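Local coordinates for protein putative TetR-family transcriptional regulator (Bordetella parapertussis 12822, PDB 3CCY) that probably binds operator DNA through a helix-turn-helix domain and regulates transcription, as expected of a TetR-family repressor, at residues A[67-78]-A[127-137]. Residues are numbered along the deposited sequence; the frame is centred on the assembly and turned at random.
Sequences TTHVDSLLERCR and LIAKQRELIAY
Leu74 packs as a knob into the hole that Lys130, Glu133, Leu134 and Tyr137 form on the facing helix. Its CD2 is 3.7 Å from Glu133 CB and equally close to Tyr137 CE2, while CD1 rests against Lys130 CB. The two nearly parallel helix segments cross at 24°, with axes 10.0 Å apart. One turn earlier, Val70 CG1 touches both Leu127 CD2 and the aliphatic shaft of Lys130. That lysine runs extended to CE and then bends (chi4 -87°), which delivers NZ to Asp71 OD1 at 2.6 Å, on the syn side and slightly out of the carboxylate plane. Deeper in, Leu134 CD1 lies 3.9 Å from Leu73 CG, and the two side chains cross at about a right angle; Phe98 of helix 87-115 backs both Leu73 and Cys77. At the far end, the extended Arg78 chain passes obliquely by the Tyr137 ring, with CG near the phenol oxygen. Arg78 NE donates to Tyr137 OH (2.8 Å, 148°), close to the guanidinium plane. Arg78 NH2 pairs with Glu75 OE2 at 3.0 Å, and NH1 faces Glu133 OE1 in a long salt bridge; two close bonds hold the guanidinium, and the long pair probably adds mainly charge attraction. The apolar seam with charged pairs along its border joins helix 58-81, which follows the predicted helix-turn-helix motif, to helix 122-145 in the all-helical TetR-family fold.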
ATOM      1  N   THR A  67      11.166  15.855   0.686  1.00 31.61           N
ATOM      2  CA  THR A  67      11.140  16.850   1.756  1.00 33.44           C
ATOM      3  C   THR A  67      10.091  17.929   1.482  1.00 33.07           C
ATOM      4  O   THR A  67       9.280  18.263   2.356  1.00 33.38           O
ATOM      5  CB  THR A  67      12.534  17.474   1.967  1.00 32.88           C
ATOM      6  OG1 THR A  67      13.445  16.452   2.387  1.00 34.02           O
ATOM      7  CG2 THR A  67      12.504  18.554   3.022  1.00 35.32           C
ATOM      8  N   THR A  68      10.092  18.466   0.270  1.00 33.70           N
ATOM      9  CA  THR A  68       9.165  19.529  -0.038  1.00 34.48           C
ATOM     10  C   THR A  68       7.742  18.973  -0.037  1.00 34.77           C
ATOM     11  O   THR A  68       6.815  19.651   0.378  1.00 35.94           O
ATOM     12  CB  THR A  68       9.500  20.279  -1.352  1.00 34.92           C
ATOM     13  OG1 THR A  68       9.113  19.488  -2.482  1.00 37.20           O
ATOM     14  CG2 THR A  68      10.995  20.626  -1.421  1.00 33.84           C
ATOM     15  N   HIS A  69       7.576  17.724  -0.456  1.00 34.09           N
ATOM     16  CA  HIS A  69       6.263  17.136  -0.496  1.00 33.96           C
ATOM     17  C   HIS A  69       5.640  16.875   0.891  1.00 33.63           C
ATOM     18  O   HIS A  69       4.443  17.155   1.098  1.00 34.03           O
ATOM     19  CB  HIS A  69       6.295  15.828  -1.279  1.00 34.54           C
ATOM     20  CG  HIS A  69       4.953  15.201  -1.419  1.00 34.99           C
ATOM     21  ND1 HIS A  69       4.023  15.649  -2.328  1.00 36.32           N
ATOM     22  CD2 HIS A  69       4.376  14.167  -0.762  1.00 35.14           C
ATOM     23  CE1 HIS A  69       2.932  14.913  -2.229  1.00 35.19           C
ATOM     24  NE2 HIS A  69       3.117  14.019  -1.278  1.00 34.32           N
ATOM     25  N   VAL A  70       6.406  16.290   1.807  1.00 32.23           N
ATOM     26  CA  VAL A  70       5.895  16.052   3.165  1.00 32.38           C
ATOM     27  C   VAL A  70       5.760  17.386   3.915  1.00 32.70           C
ATOM     28  O   VAL A  70       4.798  17.566   4.657  1.00 31.39           O
ATOM     29  CB  VAL A  70       6.695  14.974   3.979  1.00 32.54           C
ATOM     30  CG1 VAL A  70       8.041  15.464   4.428  1.00 30.51           C
ATOM     31  CG2 VAL A  70       5.862  14.453   5.204  1.00 32.87           C
ATOM     32  N   ASP A  71       6.681  18.335   3.672  1.00 33.47           N
ATOM     33  CA  ASP A  71       6.570  19.658   4.288  1.00 35.08           C
ATOM     34  C   ASP A  71       5.265  20.335   3.860  1.00 36.03           C
ATOM     35  O   ASP A  71       4.561  20.899   4.679  1.00 36.61           O
ATOM     36  CB  ASP A  71       7.788  20.554   3.970  1.00 34.69           C
ATOM     37  CG  ASP A  71       9.006  20.212   4.818  1.00 34.57           C
ATOM     38  OD1 ASP A  71       8.887  19.413   5.768  1.00 34.77           O
ATOM     39  OD2 ASP A  71      10.101  20.737   4.534  1.00 36.65           O
ATOM     40  N   SER A  72       4.925  20.229   2.585  1.00 37.45           N
ATOM     41  CA  SER A  72       3.674  20.808   2.067  1.00 38.34           C
ATOM     42  C   SER A  72       2.433  20.168   2.697  1.00 38.31           C
ATOM     43  O   SER A  72       1.490  20.867   3.108  1.00 37.37           O
ATOM     44  CB  SER A  72       3.623  20.656   0.556  1.00 39.22           C
ATOM     45  OG  SER A  72       2.911  21.722  -0.028  1.00 42.52           O
ATOM     46  N   LEU A  73       2.436  18.839   2.772  1.00 37.70           N
ATOM     47  CA  LEU A  73       1.333  18.106   3.329  1.00 37.77           C
ATOM     48  C   LEU A  73       1.117  18.513   4.806  1.00 37.09           C
ATOM     49  O   LEU A  73      -0.019  18.738   5.244  1.00 35.50           O
ATOM     50  CB  LEU A  73       1.629  16.613   3.198  1.00 38.03           C
ATOM     51  CG  LEU A  73       0.528  15.571   3.214  1.00 41.12           C
ATOM     52  CD1 LEU A  73      -0.799  16.048   2.617  1.00 42.32           C
ATOM     53  CD2 LEU A  73       1.042  14.300   2.493  1.00 40.24           C
ATOM     54  N   LEU A  74       2.214  18.602   5.562  1.00 36.19           N
ATOM     55  CA  LEU A  74       2.161  19.014   6.962  1.00 36.68           C
ATOM     56  C   LEU A  74       1.593  20.419   7.145  1.00 36.62           C
ATOM     57  O   LEU A  74       0.763  20.626   8.011  1.00 36.31           O
ATOM     58  CB  LEU A  74       3.550  18.905   7.635  1.00 37.04           C
ATOM     59  CG  LEU A  74       3.996  17.464   7.990  1.00 37.59           C
ATOM     60  CD1 LEU A  74       5.467  17.462   8.406  1.00 37.30           C
ATOM     61  CD2 LEU A  74       3.147  16.818   9.110  1.00 37.21           C
ATOM     62  N   GLU A  75       2.022  21.373   6.325  1.00 37.54           N
ATOM     63  CA  GLU A  75       1.538  22.738   6.467  1.00 38.04           C
ATOM     64  C   GLU A  75       0.058  22.788   6.137  1.00 36.28           C
ATOM     65  O   GLU A  75      -0.706  23.384   6.882  1.00 36.72           O
ATOM     66  CB  GLU A  75       2.299  23.736   5.598  1.00 38.23           C
ATOM     67  CG  GLU A  75       2.519  25.143   6.232  1.00 43.55           C
ATOM     68  CD  GLU A  75       1.813  25.429   7.614  1.00 50.18           C
ATOM     69  OE1 GLU A  75       0.619  25.855   7.615  1.00 50.36           O
ATOM     70  OE2 GLU A  75       2.486  25.283   8.692  1.00 49.37           O
ATOM     71  N   ARG A  76      -0.357  22.116   5.065  1.00 35.03           N
ATOM     72  CA  ARG A  76      -1.754  22.178   4.674  0.50 33.97           C
ATOM     73  C   ARG A  76      -2.677  21.512   5.678  1.00 33.45           C
ATOM     74  O   ARG A  76      -3.773  22.015   5.915  1.00 33.09           O
ATOM     75  CB  ARG A  76      -1.934  21.751   3.225  0.50 33.87           C
ATOM     76  CG  ARG A  76      -1.203  22.771   2.319  0.50 34.41           C
ATOM     77  CD  ARG A  76      -1.182  22.415   0.873  0.50 35.49           C
ATOM     78  NE  ARG A  76      -2.519  22.479   0.299  0.50 35.03           N
ATOM     79  CZ  ARG A  76      -2.864  21.889  -0.837  0.50 31.43           C
ATOM     80  NH1 ARG A  76      -1.957  21.220  -1.530  0.50 31.16           N
ATOM     81  NH2 ARG A  76      -4.121  21.955  -1.254  0.50 29.22           N
ATOM     82  N   CYS A  77      -2.210  20.420   6.289  1.00 32.71           N
ATOM     83  CA  CYS A  77      -2.902  19.756   7.402  0.50 33.75           C
ATOM     84  C   CYS A  77      -3.127  20.702   8.573  1.00 33.27           C
ATOM     85  O   CYS A  77      -4.182  20.694   9.208  1.00 33.37           O
ATOM     86  CB  CYS A  77      -2.077  18.582   7.932  0.50 33.59           C
ATOM     87  SG  CYS A  77      -2.297  17.050   7.095  0.60 36.49           S
ATOM     88  N   ARG A  78      -2.095  21.450   8.915  1.00 34.41           N
ATOM     89  CA  ARG A  78      -2.193  22.402  10.003  1.00 36.18           C
ATOM     90  C   ARG A  78      -3.261  23.452   9.723  1.00 35.49           C
ATOM     91  O   ARG A  78      -4.059  23.760  10.615  1.00 34.99           O
ATOM     92  CB  ARG A  78      -0.842  23.083  10.277  1.00 35.81           C
ATOM     93  CG  ARG A  78       0.135  22.161  10.965  1.00 37.14           C
ATOM     94  CD  ARG A  78       1.504  22.853  11.232  1.00 40.01           C
ATOM     95  NE  ARG A  78       2.515  21.786  11.257  1.00 46.58           N
ATOM     96  CZ  ARG A  78       3.542  21.705  10.408  1.00 47.78           C
ATOM     97  NH1 ARG A  78       4.402  20.693  10.526  1.00 48.22           N
ATOM     98  NH2 ARG A  78       3.733  22.652   9.471  1.00 40.82           N
ATOM     99  N   LEU A 127      12.838  12.255   7.541  1.00 41.03           N
ATOM    100  CA  LEU A 127      11.593  12.135   6.765  1.00 39.89           C
ATOM    101  C   LEU A 127      10.607  11.184   7.414  1.00 39.15           C
ATOM    102  O   LEU A 127       9.413  11.435   7.387  1.00 37.81           O
ATOM    103  CB  LEU A 127      11.868  11.725   5.313  1.00 39.89           C
ATOM    104  CG  LEU A 127      12.513  12.827   4.462  1.00 40.64           C
ATOM    105  CD1 LEU A 127      13.268  12.233   3.296  1.00 40.65           C
ATOM    106  CD2 LEU A 127      11.455  13.814   3.977  1.00 41.13           C
ATOM    107  N   ILE A 128      11.107  10.099   8.008  1.00 38.61           N
ATOM    108  CA  ILE A 128      10.248   9.205   8.785  1.00 38.85           C
ATOM    109  C   ILE A 128       9.622   9.987   9.954  1.00 37.67           C
ATOM    110  O   ILE A 128       8.470   9.743  10.320  1.00 37.73           O
ATOM    111  CB  ILE A 128      11.016   7.962   9.332  1.00 39.11           C
ATOM    112  CG1 ILE A 128      11.302   6.981   8.185  1.00 41.18           C
ATOM    113  CG2 ILE A 128      10.161   7.211  10.384  1.00 40.05           C
ATOM    114  CD1 ILE A 128      12.364   5.910   8.511  1.00 39.78           C
ATOM    115  N   ALA A 129      10.390  10.902  10.543  1.00 36.12           N
ATOM    116  CA  ALA A 129       9.865  11.722  11.624  1.00 35.92           C
ATOM    117  C   ALA A 129       8.697  12.606  11.152  1.00 34.63           C
ATOM    118  O   ALA A 129       7.729  12.799  11.881  1.00 34.83           O
ATOM    119  CB  ALA A 129      10.949  12.564  12.236  1.00 34.94           C
ATOM    120  N   LYS A 130       8.805  13.158   9.945  1.00 34.30           N
ATOM    121  CA  LYS A 130       7.739  13.981   9.374  1.00 33.74           C
ATOM    122  C   LYS A 130       6.493  13.176   9.042  1.00 33.68           C
ATOM    123  O   LYS A 130       5.388  13.664   9.208  1.00 33.10           O
ATOM    124  CB  LYS A 130       8.245  14.768   8.181  1.00 33.75           C
ATOM    125  CG  LYS A 130       9.166  15.921   8.617  1.00 35.48           C
ATOM    126  CD  LYS A 130       9.822  16.597   7.427  1.00 36.79           C
ATOM    127  CE  LYS A 130      10.779  17.713   7.862  1.00 40.47           C
ATOM    128  NZ  LYS A 130      10.046  18.991   8.015  1.00 41.69           N
ATOM    129  N   GLN A 131       6.683  11.938   8.579  1.00 34.42           N
ATOM    130  CA  GLN A 131       5.581  11.029   8.318  0.60 35.37           C
ATOM    131  C   GLN A 131       4.857  10.685   9.623  1.00 34.85           C
ATOM    132  O   GLN A 131       3.656  10.525   9.645  1.00 35.25           O
ATOM    133  CB  GLN A 131       6.104   9.747   7.646  0.60 35.80           C
ATOM    134  CG  GLN A 131       6.138   9.818   6.114  0.60 36.80           C
ATOM    135  CD  GLN A 131       6.681   8.534   5.484  0.60 36.70           C
ATOM    136  OE1 GLN A 131       7.571   7.894   6.036  0.60 38.42           O
ATOM    137  NE2 GLN A 131       6.140   8.158   4.337  0.60 36.98           N
ATOM    138  N   ARG A 132       5.606  10.570  10.709  1.00 35.16           N
ATOM    139  CA  ARG A 132       5.010  10.304  12.017  1.00 36.07           C
ATOM    140  C   ARG A 132       4.150  11.486  12.513  1.00 35.44           C
ATOM    141  O   ARG A 132       3.089  11.283  13.111  1.00 35.05           O
ATOM    142  CB  ARG A 132       6.101   9.983  13.018  1.00 36.48           C
ATOM    143  CG  ARG A 132       6.563   8.537  12.968  1.00 41.32           C
ATOM    144  CD  ARG A 132       7.754   8.371  13.879  1.00 47.11           C
ATOM    145  NE  ARG A 132       8.397   7.066  13.748  1.00 54.18           N
ATOM    146  CZ  ARG A 132       9.708   6.866  13.885  1.00 56.99           C
ATOM    147  NH1 ARG A 132      10.523   7.898  14.120  1.00 57.53           N
ATOM    148  NH2 ARG A 132      10.209   5.639  13.763  1.00 58.05           N
ATOM    149  N   GLU A 133       4.607  12.713  12.251  1.00 34.44           N
ATOM    150  CA  GLU A 133       3.822  13.920  12.525  1.00 34.92           C
ATOM    151  C   GLU A 133       2.456  13.898  11.846  1.00 33.96           C
ATOM    152  O   GLU A 133       1.452  14.238  12.450  1.00 33.91           O
ATOM    153  CB  GLU A 133       4.585  15.178  12.072  1.00 34.79           C
ATOM    154  CG  GLU A 133       5.850  15.418  12.843  1.00 35.96           C
ATOM    155  CD  GLU A 133       6.531  16.732  12.459  1.00 38.05           C
ATOM    156  OE1 GLU A 133       5.868  17.784  12.494  1.00 44.26           O
ATOM    157  OE2 GLU A 133       7.722  16.710  12.110  1.00 43.45           O
ATOM    158  N   LEU A 134       2.457  13.525  10.568  1.00 33.90           N
ATOM    159  CA  LEU A 134       1.296  13.464   9.736  1.00 35.02           C
ATOM    160  C   LEU A 134       0.313  12.419  10.232  1.00 34.52           C
ATOM    161  O   LEU A 134      -0.873  12.704  10.369  1.00 34.24           O
ATOM    162  CB  LEU A 134       1.726  13.087   8.337  1.00 36.16           C
ATOM    163  CG  LEU A 134       0.640  13.096   7.272  1.00 41.12           C
ATOM    164  CD1 LEU A 134       0.254  14.523   6.934  1.00 41.14           C
ATOM    165  CD2 LEU A 134       1.196  12.337   6.042  1.00 44.54           C
ATOM    166  N   ILE A 135       0.823  11.222  10.489  1.00 33.43           N
ATOM    167  CA  ILE A 135       0.057  10.174  11.131  1.00 33.68           C
ATOM    168  C   ILE A 135      -0.569  10.660  12.464  1.00 33.25           C
ATOM    169  O   ILE A 135      -1.752  10.394  12.738  1.00 32.44           O
ATOM    170  CB  ILE A 135       0.956   8.942  11.335  1.00 33.98           C
ATOM    171  CG1 ILE A 135       1.358   8.387   9.964  1.00 36.37           C
ATOM    172  CG2 ILE A 135       0.273   7.857  12.230  1.00 34.41           C
ATOM    173  CD1 ILE A 135       2.273   7.232  10.000  1.00 36.16           C
ATOM    174  N   ALA A 136       0.230  11.366  13.270  1.00 32.18           N
ATOM    175  CA  ALA A 136      -0.212  11.876  14.577  1.00 32.73           C
ATOM    176  C   ALA A 136      -1.421  12.809  14.399  1.00 32.67           C
ATOM    177  O   ALA A 136      -2.399  12.724  15.152  1.00 33.47           O
ATOM    178  CB  ALA A 136       0.927  12.593  15.315  1.00 32.13           C
ATOM    179  N   TYR A 137      -1.376  13.660  13.391  1.00 32.39           N
ATOM    180  CA  TYR A 137      -2.498  14.551  13.129  1.00 33.78           C
ATOM    181  C   TYR A 137      -3.794  13.748  12.921  1.00 34.03           C
ATOM    182  O   TYR A 137      -4.847  14.118  13.425  1.00 34.90           O
ATOM    183  CB  TYR A 137      -2.247  15.442  11.906  1.00 35.12           C
ATOM    184  CG  TYR A 137      -1.278  16.583  12.132  1.00 35.91           C
ATOM    185  CD1 TYR A 137      -1.206  17.221  13.355  1.00 38.44           C
ATOM    186  CD2 TYR A 137      -0.458  17.063  11.088  1.00 40.25           C
ATOM    187  CE1 TYR A 137      -0.340  18.283  13.577  1.00 39.31           C
ATOM    188  CE2 TYR A 137       0.433  18.162  11.299  1.00 38.28           C
ATOM    189  CZ  TYR A 137       0.476  18.746  12.553  1.00 38.82           C
ATOM    190  OH  TYR A 137       1.334  19.791  12.843  1.00 40.55           O
TER